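Local coordinates for dTDP-4-amino-4,6-dideoxyglucose formyltransferase (Mycobacterium tuberculosis CAS/NITR204, PDB 5VYQ), which probably transfers a formyl group from a folate cofactor to the sugar amine of dTDP-4-amino-4,6-dideoxyglucose, which it binds, at residues 147-152 / 156-161; 115-120 / 200-205; 125-130 / 167-172; 231-236 / 241-246. All coordinates share one frame; numbering follows the deposited sequence.

Contact 1: residues 147-152 / 156-161; sequences CAIESW and GSVYAR. With 0FX (dTDP-4-amino-4,6-dideoxyglucose), chain D; EDO (1,2-ethanediol), chain E.
The guanidinium of R161 on helix 155-179 reaches back to the loop before that helix and donates from NH1 to the backbone oxygen of A148, N to O 2.7 Å. This beta-loop-alpha connection belongs to the formyltransferase domain: strand 141-147, outermost in this chain's six-stranded sheet, runs out through 147-152 and the chain turns back into the helix. A148 O lies almost in the guanidinium plane, 1° out of it, yet the bond is bent, with 139° at the hydrogen. NH1 also forms a salt bridge with D153; its two acceptors would hold the arginine chain, bent at chi3, in this form. Alongside the arginine's base, C147 SG meets R161 CB at 3.9 Å and V158 CG1 at 4.1 Å; C147 and V158 are buried, and SG stands anti to its own N (chi1 -177°), which turns it toward the helix. I149 CG1 adds a looser touch on V158 CG2, 4.4 Å. S151 OG is hydrogen-bonded to D235 of the second subunit. Y159 faces the nucleotide sugar: deoxyribose carbon C4 lies over its ring centre, and Y159 OH donates to phosphate oxygen O4P of the dTDP-sugar at 2.6 Å.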
# COMPACT_ATOMS: atom_id res chain seq x y z
N CYS A 147 16.76 9.66 15.25
CA CYS A 147 15.82 8.54 15.12
C CYS A 147 16.29 7.72 13.93
O CYS A 147 16.40 8.23 12.82
CB CYS A 147 14.45 9.10 14.77
SG CYS A 147 13.13 7.90 14.64
N ALA A 148 16.51 6.44 14.15
CA ALA A 148 16.95 5.62 13.02
C ALA A 148 15.75 5.37 12.07
O ALA A 148 14.57 5.42 12.48
CB ALA A 148 17.55 4.32 13.54
N ILE A 149 16.05 5.20 10.79
CA ILE A 149 15.02 4.91 9.77
C ILE A 149 15.35 3.52 9.25
O ILE A 149 16.41 3.32 8.68
CB ILE A 149 15.12 5.91 8.61
CG1 ILE A 149 14.87 7.33 9.12
CG2 ILE A 149 14.16 5.52 7.49
CD1 ILE A 149 15.00 8.37 8.02
N GLU A 150 14.43 2.59 9.40
CA GLU A 150 14.59 1.22 8.95
C GLU A 150 14.08 1.10 7.49
O GLU A 150 13.38 1.97 6.96
CB GLU A 150 13.78 0.29 9.84
CG GLU A 150 14.04 0.37 11.35
CD GLU A 150 15.48 0.12 11.74
OE1 GLU A 150 16.21 -0.53 10.98
OE2 GLU A 150 15.88 0.60 12.82
N SER A 151 14.41 -0.02 6.86
CA SER A 151 14.03 -0.24 5.46
C SER A 151 12.54 -0.40 5.28
O SER A 151 12.04 -0.16 4.17
CB SER A 151 14.71 -1.50 4.93
OG SER A 151 14.25 -2.67 5.62
N TRP A 152 11.84 -0.80 6.33
CA TRP A 152 10.40 -0.94 6.30
C TRP A 152 9.64 0.29 6.80
O TRP A 152 8.42 0.28 6.86
CB TRP A 152 9.95 -2.17 7.09
CG TRP A 152 10.38 -2.16 8.50
CD1 TRP A 152 9.70 -1.68 9.58
CD2 TRP A 152 11.63 -2.68 9.01
NE1 TRP A 152 10.46 -1.87 10.73
CE2 TRP A 152 11.65 -2.46 10.40
CE3 TRP A 152 12.74 -3.29 8.41
CZ2 TRP A 152 12.72 -2.85 11.21
CZ3 TRP A 152 13.79 -3.70 9.21
CH2 TRP A 152 13.78 -3.46 10.60
N GLY A 156 4.84 7.75 8.34
CA GLY A 156 3.97 7.61 9.50
C GLY A 156 4.66 6.86 10.63
O GLY A 156 4.56 7.23 11.79
N SER A 157 5.37 5.78 10.32
CA SER A 157 6.00 5.00 11.36
C SER A 157 7.18 5.76 11.99
O SER A 157 7.38 5.68 13.20
CB SER A 157 6.40 3.62 10.90
OG SER A 157 7.39 3.61 9.88
N VAL A 158 7.95 6.48 11.18
CA VAL A 158 9.05 7.28 11.72
C VAL A 158 8.50 8.40 12.61
O VAL A 158 8.98 8.65 13.72
CB VAL A 158 9.95 7.86 10.64
CG1 VAL A 158 10.96 8.86 11.24
CG2 VAL A 158 10.62 6.73 9.86
N TYR A 159 7.46 9.07 12.14
CA TYR A 159 6.88 10.20 12.85
C TYR A 159 6.39 9.79 14.24
O TYR A 159 6.59 10.52 15.21
CB TYR A 159 5.72 10.77 12.04
CG TYR A 159 5.23 12.10 12.56
CD1 TYR A 159 5.95 13.25 12.42
CD2 TYR A 159 4.05 12.15 13.27
CE1 TYR A 159 5.48 14.46 12.93
CE2 TYR A 159 3.58 13.33 13.81
CZ TYR A 159 4.30 14.48 13.63
OH TYR A 159 3.84 15.66 14.12
N ALA A 160 5.79 8.62 14.36
CA ALA A 160 5.31 8.15 15.65
C ALA A 160 6.48 8.01 16.61
O ALA A 160 6.39 8.44 17.78
CB ALA A 160 4.55 6.85 15.50
N ARG A 161 7.62 7.51 16.13
CA ARG A 161 8.81 7.44 16.97
C ARG A 161 9.37 8.84 17.26
O ARG A 161 9.83 9.12 18.38
CB ARG A 161 9.88 6.52 16.37
CG ARG A 161 9.44 5.05 16.25
CD ARG A 161 10.54 4.00 16.14
NE ARG A 161 11.49 4.29 15.07
CZ ARG A 161 11.28 3.98 13.80
NH1 ARG A 161 12.18 4.33 12.91
NH2 ARG A 161 10.15 3.36 13.42
O4P 0FX D . 4.80 17.72 12.82
P2 0FX D . 4.21 19.04 12.46
O3P 0FX D . 3.43 19.75 13.55
O1G 0FX D . 5.49 19.83 11.87
C1G 0FX D . 5.37 20.88 10.92
C2G 0FX D . 6.73 20.99 10.21
O2G 0FX D . 7.00 19.69 9.66
C3G 0FX D . 7.82 21.30 11.25
O3G 0FX D . 9.15 21.23 10.67
C4G 0FX D . 7.48 22.62 11.93
N4A 0FX D . 8.53 22.84 12.96
C5G 0FX D . 6.09 22.51 12.55
C6G 0FX D . 5.63 23.92 12.95
O5G 0FX D . 5.07 22.09 11.62
OPP 0FX D . 3.30 18.94 11.14
P 0FX D . 1.83 18.31 10.94
O1P 0FX D . 1.13 19.19 9.98
O2P 0FX D . 1.25 17.98 12.29
O5 0FX D . 2.10 16.90 10.23
C5 0FX D . 2.66 15.81 10.92
C4 0FX D . 3.10 14.76 9.92
O4 0FX D . 1.94 14.27 9.25
C3 0FX D . 3.99 15.22 8.77
O3 0FX D . 5.37 15.21 9.16
C2 0FX D . 3.75 14.24 7.64
C1 0FX D . 2.29 13.94 7.90
N11 0FX D . 1.40 14.70 7.01
C61 0FX D . 0.68 15.78 7.39
C51 0FX D . -0.16 16.42 6.50
C5A 0FX D . -0.91 17.65 6.95
C21 0FX D . 1.15 14.18 5.75
O21 0FX D . 1.80 13.10 5.39
N31 0FX D . 0.35 14.78 4.86
C41 0FX D . -0.35 15.87 5.25
O41 0FX D . -1.17 16.44 4.35
C1 EDO E . 13.00 0.31 0.85
O1 EDO E . 13.69 0.26 2.09
C2 EDO E . 14.05 0.08 -0.23
O2 EDO E . 15.01 1.12 -0.27
O HOH W 1 6.02 1.44 7.55

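Contact 2: residues 115-120 / 200-205; sequences QVFSII and EQLRRL. With 0FX (dTDP-4-amino-4,6-dideoxyglucose), chain D.
L202, from helix 196-203, meets three side chains of helix 114-121 with the branches of its isobutyl group. Its CB points toward that helix; chi1 (-164°) sets CG toward the partner, and chi2 (60°) then places the two methyls. CG itself comes within 4.1 Å of I120 CD1. CD1 touches I120 CD1 at 3.9 Å, whereas CD2 is the busier: it meets I120 CD1 at 3.6 Å, F117 CE1 at 3.9 Å and V116 CG1 at 4.0 Å. I120 and L202 reach toward each other tip to tip, while V116 and F117 run past the leucine in the opposite sense; CD2 approaches the F117 ring obliquely. F199 and D198 extend the same packing onto F117, and A222 lies against I120. Q115, at the start of the segment, turns elsewhere: its NE2 donates to O3 of the dTDP-sugar at 2.9 Å, nearly straight at 176°. With no hydrogen bond between the two segments, their junction is purely apolar: it constrains shape but no particular bond direction, and joins the helix of this ligand-binding glutamine to helix 196-203, which overlaps the C-terminal dimerization region.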
# COMPACT_ATOMS: atom_id res chain seq x y z
N GLN A 115 11.11 13.97 8.01
CA GLN A 115 11.33 12.52 7.80
C GLN A 115 10.93 12.14 6.35
O GLN A 115 11.48 11.18 5.83
CB GLN A 115 10.54 11.64 8.78
CG GLN A 115 9.01 11.53 8.62
CD GLN A 115 8.26 12.75 9.06
OE1 GLN A 115 8.82 13.66 9.72
NE2 GLN A 115 7.00 12.84 8.66
N VAL A 116 9.99 12.85 5.74
CA VAL A 116 9.63 12.57 4.35
C VAL A 116 10.87 12.71 3.48
O VAL A 116 11.24 11.83 2.72
CB VAL A 116 8.49 13.48 3.83
CG1 VAL A 116 8.29 13.24 2.36
CG2 VAL A 116 7.22 13.28 4.64
N PHE A 117 11.57 13.81 3.68
CA PHE A 117 12.71 14.14 2.87
C PHE A 117 13.90 13.26 3.26
O PHE A 117 14.69 12.81 2.38
CB PHE A 117 12.99 15.65 2.97
CG PHE A 117 11.94 16.48 2.34
CD1 PHE A 117 11.99 16.74 0.97
CD2 PHE A 117 10.86 16.98 3.07
CE1 PHE A 117 11.05 17.52 0.35
CE2 PHE A 117 9.91 17.74 2.44
CZ PHE A 117 9.99 17.99 1.08
N SER A 118 14.04 12.93 4.55
CA SER A 118 15.15 12.07 4.94
C SER A 118 15.02 10.61 4.51
O SER A 118 16.02 9.93 4.24
CB SER A 118 15.36 12.11 6.45
OG SER A 118 15.99 13.32 6.81
N ILE A 119 13.80 10.11 4.43
CA ILE A 119 13.61 8.77 3.88
C ILE A 119 14.17 8.71 2.47
O ILE A 119 14.73 7.70 2.06
CB ILE A 119 12.12 8.37 3.91
CG1 ILE A 119 11.77 8.05 5.37
CG2 ILE A 119 11.81 7.15 3.05
CD1 ILE A 119 10.32 7.99 5.71
N ILE A 120 13.95 9.75 1.71
CA ILE A 120 14.41 9.80 0.32
C ILE A 120 15.89 10.08 0.22
O ILE A 120 16.57 9.45 -0.59
CB ILE A 120 13.63 10.83 -0.48
CG1 ILE A 120 12.19 10.33 -0.68
CG2 ILE A 120 14.34 11.23 -1.79
CD1 ILE A 120 11.25 11.43 -1.06
N GLU A 200 4.67 19.51 -1.66
CA GLU A 200 3.59 19.43 -2.69
C GLU A 200 4.14 18.96 -4.01
O GLU A 200 3.59 18.09 -4.71
CB GLU A 200 2.86 20.79 -2.84
CG GLU A 200 2.13 21.18 -1.55
CD GLU A 200 1.13 20.11 -1.15
OE1 GLU A 200 0.31 19.80 -2.03
OE2 GLU A 200 1.15 19.62 -0.00
N GLN A 201 5.30 19.44 -4.40
CA GLN A 201 5.86 18.95 -5.63
C GLN A 201 6.27 17.47 -5.64
O GLN A 201 6.02 16.76 -6.59
CB GLN A 201 7.06 19.78 -5.98
CG GLN A 201 7.64 19.43 -7.32
CD GLN A 201 8.65 20.44 -7.80
OE1 GLN A 201 8.42 21.65 -7.74
NE2 GLN A 201 9.77 19.94 -8.30
N LEU A 202 6.87 17.00 -4.55
CA LEU A 202 7.24 15.60 -4.41
C LEU A 202 6.07 14.60 -4.49
O LEU A 202 6.22 13.43 -4.92
CB LEU A 202 7.93 15.48 -3.05
CG LEU A 202 8.77 14.26 -2.70
CD1 LEU A 202 9.96 14.04 -3.64
CD2 LEU A 202 9.31 14.50 -1.29
N ARG A 203 4.91 15.04 -4.01
CA ARG A 203 3.67 14.28 -4.01
C ARG A 203 3.34 13.65 -5.36
O ARG A 203 2.77 12.56 -5.44
CB ARG A 203 2.47 15.17 -3.62
CG ARG A 203 2.33 15.47 -2.13
CD ARG A 203 1.16 16.38 -1.88
NE ARG A 203 -0.07 15.63 -2.01
CZ ARG A 203 -1.26 16.16 -2.03
NH1 ARG A 203 -1.42 17.49 -1.92
NH2 ARG A 203 -2.30 15.35 -2.10
N ARG A 204 3.62 14.38 -6.42
CA ARG A 204 3.16 14.00 -7.74
C ARG A 204 4.18 13.07 -8.35
O ARG A 204 5.36 13.39 -8.43
CB ARG A 204 3.00 15.24 -8.61
CG ARG A 204 2.48 14.91 -10.00
CD ARG A 204 2.55 16.18 -10.84
NE ARG A 204 3.96 16.29 -11.16
CZ ARG A 204 4.59 15.74 -12.20
NH1 ARG A 204 3.95 15.08 -13.16
NH2 ARG A 204 5.90 15.91 -12.32
N LEU A 205 3.73 11.87 -8.69
CA LEU A 205 4.58 10.84 -9.26
C LEU A 205 4.50 10.92 -10.78
O LEU A 205 3.41 10.83 -11.34
CB LEU A 205 4.11 9.45 -8.86
CG LEU A 205 3.91 9.24 -7.35
CD1 LEU A 205 3.43 7.84 -7.11
CD2 LEU A 205 5.23 9.53 -6.64
O4P 0FX D . 4.80 17.72 12.82
P2 0FX D . 4.21 19.04 12.46
O3P 0FX D . 3.43 19.75 13.55
O1G 0FX D . 5.49 19.83 11.87
C1G 0FX D . 5.37 20.88 10.92
C2G 0FX D . 6.73 20.99 10.21
O2G 0FX D . 7.00 19.69 9.66
C3G 0FX D . 7.82 21.30 11.25
O3G 0FX D . 9.15 21.23 10.67
C4G 0FX D . 7.48 22.62 11.93
N4A 0FX D . 8.53 22.84 12.96
C5G 0FX D . 6.09 22.51 12.55
C6G 0FX D . 5.63 23.92 12.95
O5G 0FX D . 5.07 22.09 11.62
OPP 0FX D . 3.30 18.94 11.14
P 0FX D . 1.83 18.31 10.94
O1P 0FX D . 1.13 19.19 9.98
O2P 0FX D . 1.25 17.98 12.29
O5 0FX D . 2.10 16.90 10.23
C5 0FX D . 2.66 15.81 10.92
C4 0FX D . 3.10 14.76 9.92
O4 0FX D . 1.94 14.27 9.25
C3 0FX D . 3.99 15.22 8.77
O3 0FX D . 5.37 15.21 9.16
C2 0FX D . 3.75 14.24 7.64
C1 0FX D . 2.29 13.94 7.90
N11 0FX D . 1.40 14.70 7.01
C61 0FX D . 0.68 15.78 7.39
C51 0FX D . -0.16 16.42 6.50
C5A 0FX D . -0.91 17.65 6.95
C21 0FX D . 1.15 14.18 5.75
O21 0FX D . 1.80 13.10 5.39
N31 0FX D . 0.35 14.78 4.86
C41 0FX D . -0.35 15.87 5.25
O41 0FX D . -1.17 16.44 4.35

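Contact 3: residues 125-130 / 167-172; sequences VGVTIH and RELVLE
V127 and I129 of strand 125-131 pack against L169 and V170 of helix 155-179, a layer of helix on sheet within the alpha/beta formyltransferase domain. The strand is the fifth across a mixed six-stranded sheet, antiparallel to its neighbours 97-102 and 141-147. Helix and strand segments run nearly the same way, their directions 27° apart and their axes 9.3 Å apart at closest approach. The interaction across the gap is apolar, without any hydrogen bond. V127 and I129, two residues apart, point to the helix side, whereas T128 between them turns to the other face, where its OG1 is bonded to G104, N106 and Q144. Among the side-chain contacts, V127 CG1 lies 4.1 Å from L169 CD2, and the two side chains overlap flank to flank, pointing opposite ways. I129 does likewise with L169 but lies nearly perpendicular to V170. Its extended chain, CG1 anti to the carbonyl carbon (chi1 -60°) and chi2 178°, carries CD1 to both helix residues. One contact involves backbone: the methyl CD2 of L169 sits 3.8 Å from V127 O. Beyond the pair, L36 and L40 of helix 31-43 cover V170, and R167 forms a salt bridge with D39 of that helix, while E172 pairs with R145 of strand 141-147. The isoleucine tip is shared evenly: I129 CD1 lies 4.0 Å from L169 CG and 4.0 Å from V170 CG2.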
# COMPACT_ATOMS: atom_id res chain seq x y z
N VAL A 125 17.43 12.05 10.58
CA VAL A 125 16.25 12.69 11.12
C VAL A 125 16.24 12.44 12.63
O VAL A 125 16.97 11.61 13.19
CB VAL A 125 14.95 12.20 10.42
CG1 VAL A 125 14.56 10.82 10.92
CG2 VAL A 125 13.82 13.24 10.59
N GLY A 126 15.36 13.14 13.33
CA GLY A 126 15.34 13.08 14.81
C GLY A 126 14.60 14.32 15.29
O GLY A 126 13.75 14.83 14.57
N VAL A 127 14.94 14.78 16.48
CA VAL A 127 14.28 15.92 17.09
C VAL A 127 15.35 16.89 17.55
O VAL A 127 16.38 16.44 18.07
CB VAL A 127 13.44 15.46 18.29
CG1 VAL A 127 12.82 16.65 19.00
CG2 VAL A 127 12.34 14.50 17.91
N THR A 128 15.11 18.19 17.36
CA THR A 128 16.07 19.20 17.77
C THR A 128 15.37 20.25 18.60
O THR A 128 14.33 20.74 18.18
CB THR A 128 16.74 19.87 16.56
OG1 THR A 128 17.35 18.86 15.71
CG2 THR A 128 17.76 20.86 16.99
N ILE A 129 15.95 20.60 19.74
CA ILE A 129 15.45 21.72 20.55
C ILE A 129 16.53 22.81 20.38
O ILE A 129 17.71 22.59 20.61
CB ILE A 129 15.33 21.32 22.03
CG1 ILE A 129 14.38 20.15 22.20
CG2 ILE A 129 14.84 22.52 22.83
CD1 ILE A 129 14.20 19.61 23.60
N HIS A 130 16.10 24.00 19.98
CA HIS A 130 16.99 25.09 19.61
C HIS A 130 16.37 26.45 19.85
O HIS A 130 15.15 26.61 19.79
CB HIS A 130 17.43 24.96 18.15
CG HIS A 130 16.34 25.20 17.15
ND1 HIS A 130 16.08 26.43 16.61
CD2 HIS A 130 15.46 24.35 16.58
CE1 HIS A 130 15.06 26.35 15.78
NE2 HIS A 130 14.70 25.08 15.71
N ARG A 167 8.99 13.76 23.32
CA ARG A 167 8.55 13.74 24.71
C ARG A 167 9.73 13.43 25.64
O ARG A 167 9.92 14.12 26.65
CB ARG A 167 7.43 12.73 24.88
CG ARG A 167 7.12 12.39 26.35
CD ARG A 167 5.91 11.50 26.49
NE ARG A 167 4.70 12.24 26.12
CZ ARG A 167 4.03 13.05 26.95
NH1 ARG A 167 2.94 13.71 26.49
NH2 ARG A 167 4.44 13.21 28.24
N GLU A 168 10.56 12.46 25.24
CA GLU A 168 11.75 12.07 26.01
C GLU A 168 12.70 13.26 26.19
O GLU A 168 13.19 13.59 27.28
CB GLU A 168 12.43 10.84 25.36
CG GLU A 168 11.61 9.57 25.65
CD GLU A 168 11.82 8.28 24.87
OE1 GLU A 168 12.68 8.12 23.98
OE2 GLU A 168 11.06 7.33 25.20
N LEU A 169 13.01 13.92 25.09
CA LEU A 169 14.00 14.96 25.09
C LEU A 169 13.55 16.20 25.84
O LEU A 169 14.30 16.83 26.59
CB LEU A 169 14.33 15.26 23.63
CG LEU A 169 15.65 15.88 23.34
CD1 LEU A 169 16.79 14.97 23.79
CD2 LEU A 169 15.71 16.21 21.85
N VAL A 170 12.27 16.57 25.64
CA VAL A 170 11.71 17.67 26.40
C VAL A 170 11.69 17.44 27.92
O VAL A 170 12.05 18.34 28.68
CB VAL A 170 10.31 18.06 25.88
CG1 VAL A 170 9.62 19.08 26.76
CG2 VAL A 170 10.46 18.62 24.47
N LEU A 171 11.23 16.27 28.34
CA LEU A 171 11.18 15.93 29.76
C LEU A 171 12.58 15.90 30.33
O LEU A 171 12.78 16.37 31.45
CB LEU A 171 10.45 14.64 30.02
CG LEU A 171 8.98 14.74 29.63
CD1 LEU A 171 8.25 13.43 29.76
CD2 LEU A 171 8.24 15.82 30.41
N GLU A 172 13.55 15.37 29.60
CA GLU A 172 14.92 15.41 30.08
C GLU A 172 15.48 16.80 30.28
O GLU A 172 16.15 17.05 31.30
CB GLU A 172 15.83 14.74 29.06
CG GLU A 172 15.70 13.23 28.99
CD GLU A 172 16.43 12.58 27.82
OE1 GLU A 172 15.98 11.48 27.38
OE2 GLU A 172 17.46 13.15 27.41

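Contact 4: residues 231-236 / 241-246; sequences AWFVDA and VFVRVV
V241, F233 and V243 bury the most surface in this beta hairpin, in which strand 231-234 turns back into strand 240-249 within the C-terminal dimerization region. F233 and V241 form an antiparallel hydrogen-bonded pair: F233 N donates to V241 O at 3.0 Å, in the carbonyl plane, and V241 N returns a bond to F233 O at 2.8 Å, close to linear at the hydrogen (165°). Their side chains lie on the same face and point the same way. The phenyl CG sits between the backbone N and the carbonyl carbon (chi1 61°), which swings the ring across to the neighbouring strand; V241 CB then stands over one ring face in a CH-pi contact, 3.8 Å from the centroid and offset toward the rim near CZ. V243 comes to the same ring at its edge, CG2 lying 3.6 Å from CD1 of F233, so the phenyl is met by one valine over a face and by the other near its plane. Further along, V243 N donates to A231 O at 2.9 Å, from above the carbonyl plane, and a water joins A231 N to V243 O. The opposite face of the hairpin carries W232 and F242, a non-hydrogen-bonded pair in which F242 CD1 touches W232 CB at 3.8 Å. Around the hairpin, L220 of helix 213-222 packs on V243, the backbone of W232 bonds to R203 and L205 of segment 200-205, and residues 241-246 pair antiparallel with a strand of the second subunit, carrying the sheet across the dimer interface.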
# COMPACT_ATOMS: atom_id res chain seq x y z
N ALA A 231 0.68 10.78 -2.10
CA ALA A 231 1.23 10.51 -3.43
C ALA A 231 0.08 10.30 -4.45
O ALA A 231 -0.95 9.68 -4.10
CB ALA A 231 2.02 9.23 -3.36
N TRP A 232 0.30 10.84 -5.64
CA TRP A 232 -0.68 10.65 -6.71
C TRP A 232 0.02 10.64 -8.04
O TRP A 232 1.09 11.21 -8.22
CB TRP A 232 -1.72 11.77 -6.67
CG TRP A 232 -1.19 13.17 -6.77
CD1 TRP A 232 -0.66 13.93 -5.75
CD2 TRP A 232 -1.15 14.01 -7.93
NE1 TRP A 232 -0.28 15.17 -6.22
CE2 TRP A 232 -0.60 15.26 -7.54
CE3 TRP A 232 -1.55 13.85 -9.25
CZ2 TRP A 232 -0.45 16.33 -8.43
CZ3 TRP A 232 -1.39 14.90 -10.13
CH2 TRP A 232 -0.82 16.13 -9.72
N PHE A 233 -0.61 9.99 -8.99
CA PHE A 233 -0.21 10.11 -10.39
C PHE A 233 -1.47 10.40 -11.20
O PHE A 233 -2.57 10.26 -10.68
CB PHE A 233 0.48 8.84 -10.88
CG PHE A 233 -0.37 7.59 -10.83
CD1 PHE A 233 -0.34 6.74 -9.72
CD2 PHE A 233 -1.09 7.18 -11.93
CE1 PHE A 233 -1.06 5.57 -9.68
CE2 PHE A 233 -1.85 6.02 -11.89
CZ PHE A 233 -1.85 5.20 -10.76
N VAL A 234 -1.27 10.80 -12.45
CA VAL A 234 -2.37 10.92 -13.40
C VAL A 234 -2.15 9.86 -14.46
O VAL A 234 -1.04 9.70 -14.96
CB VAL A 234 -2.45 12.36 -13.97
CG1 VAL A 234 -3.52 12.45 -15.04
CG2 VAL A 234 -2.85 13.27 -12.81
N ASP A 235 -3.19 9.06 -14.73
CA ASP A 235 -3.10 8.01 -15.72
C ASP A 235 -3.26 8.60 -17.12
O ASP A 235 -3.50 9.79 -17.27
CB ASP A 235 -4.02 6.83 -15.42
CG ASP A 235 -5.51 7.10 -15.64
OD1 ASP A 235 -5.85 8.05 -16.37
OD2 ASP A 235 -6.33 6.35 -15.04
N ALA A 236 -3.07 7.72 -18.09
CA ALA A 236 -3.09 8.06 -19.50
C ALA A 236 -4.40 8.75 -19.83
O ALA A 236 -4.41 9.65 -20.67
CB ALA A 236 -2.88 6.81 -20.34
N VAL A 241 -4.90 9.31 -9.39
CA VAL A 241 -4.95 8.15 -8.54
C VAL A 241 -3.98 8.32 -7.36
O VAL A 241 -2.84 8.62 -7.61
CB VAL A 241 -4.58 6.87 -9.31
CG1 VAL A 241 -4.63 5.66 -8.40
CG2 VAL A 241 -5.50 6.63 -10.53
N PHE A 242 -4.45 8.05 -6.16
CA PHE A 242 -3.64 8.16 -4.95
C PHE A 242 -2.96 6.84 -4.61
O PHE A 242 -3.47 5.77 -4.91
CB PHE A 242 -4.50 8.62 -3.76
CG PHE A 242 -5.04 10.00 -3.94
CD1 PHE A 242 -4.19 11.08 -3.88
CD2 PHE A 242 -6.38 10.20 -4.25
CE1 PHE A 242 -4.64 12.37 -4.09
CE2 PHE A 242 -6.85 11.49 -4.45
CZ PHE A 242 -5.98 12.57 -4.38
N VAL A 243 -1.77 6.89 -4.02
CA VAL A 243 -0.98 5.67 -3.85
C VAL A 243 -0.35 5.70 -2.46
O VAL A 243 0.22 6.73 -2.10
CB VAL A 243 0.25 5.61 -4.78
CG1 VAL A 243 0.88 4.22 -4.70
CG2 VAL A 243 -0.08 5.96 -6.21
N ARG A 244 -0.42 4.60 -1.72
CA ARG A 244 0.45 4.44 -0.54
C ARG A 244 0.94 3.01 -0.48
O ARG A 244 0.36 2.13 -1.16
CB ARG A 244 -0.26 4.87 0.75
CG ARG A 244 -1.42 4.01 1.14
CD ARG A 244 -2.07 4.62 2.39
NE ARG A 244 -3.42 4.11 2.64
CZ ARG A 244 -3.71 2.94 3.21
NH1 ARG A 244 -2.80 2.07 3.64
NH2 ARG A 244 -4.99 2.61 3.36
N VAL A 245 2.00 2.76 0.28
CA VAL A 245 2.57 1.42 0.37
C VAL A 245 2.40 0.86 1.78
O VAL A 245 2.29 1.61 2.75
CB VAL A 245 4.01 1.46 -0.12
CG1 VAL A 245 4.90 2.24 0.82
CG2 VAL A 245 4.60 0.11 -0.41
N VAL A 246 2.36 -0.46 1.86
CA VAL A 246 2.32 -1.23 3.11
C VAL A 246 3.56 -2.10 3.12
O VAL A 246 3.76 -2.94 2.26
CB VAL A 246 1.07 -2.09 3.21
CG1 VAL A 246 1.03 -2.86 4.51
CG2 VAL A 246 -0.16 -1.19 3.08
O HOH W 2 0.31 8.66 -0.08

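In the fold
Along the chain, contact 1 lies inside the loop closed by contact 3, both lie inside that of contact 2, and contact 4 follows. Contacts 1 and 3 share helix 155-179, their centres 16 Å apart, and C147 N is probably hydrogen-bonded to V125 O. Contact 2, centred 15 Å from contact 1, touches it through Q115 on V158 and Y159; both hold residues that bind the dTDP-sugar. From contact 2, backbone bonds between R203 or L205 and W232 lead to contact 4, 13 Å away by centres. Centred 34 Å apart, contacts 3 and 4 end a series that runs from sheet core, past the sugar-nucleotide site, to the dimer interface, which contact 1 also reaches.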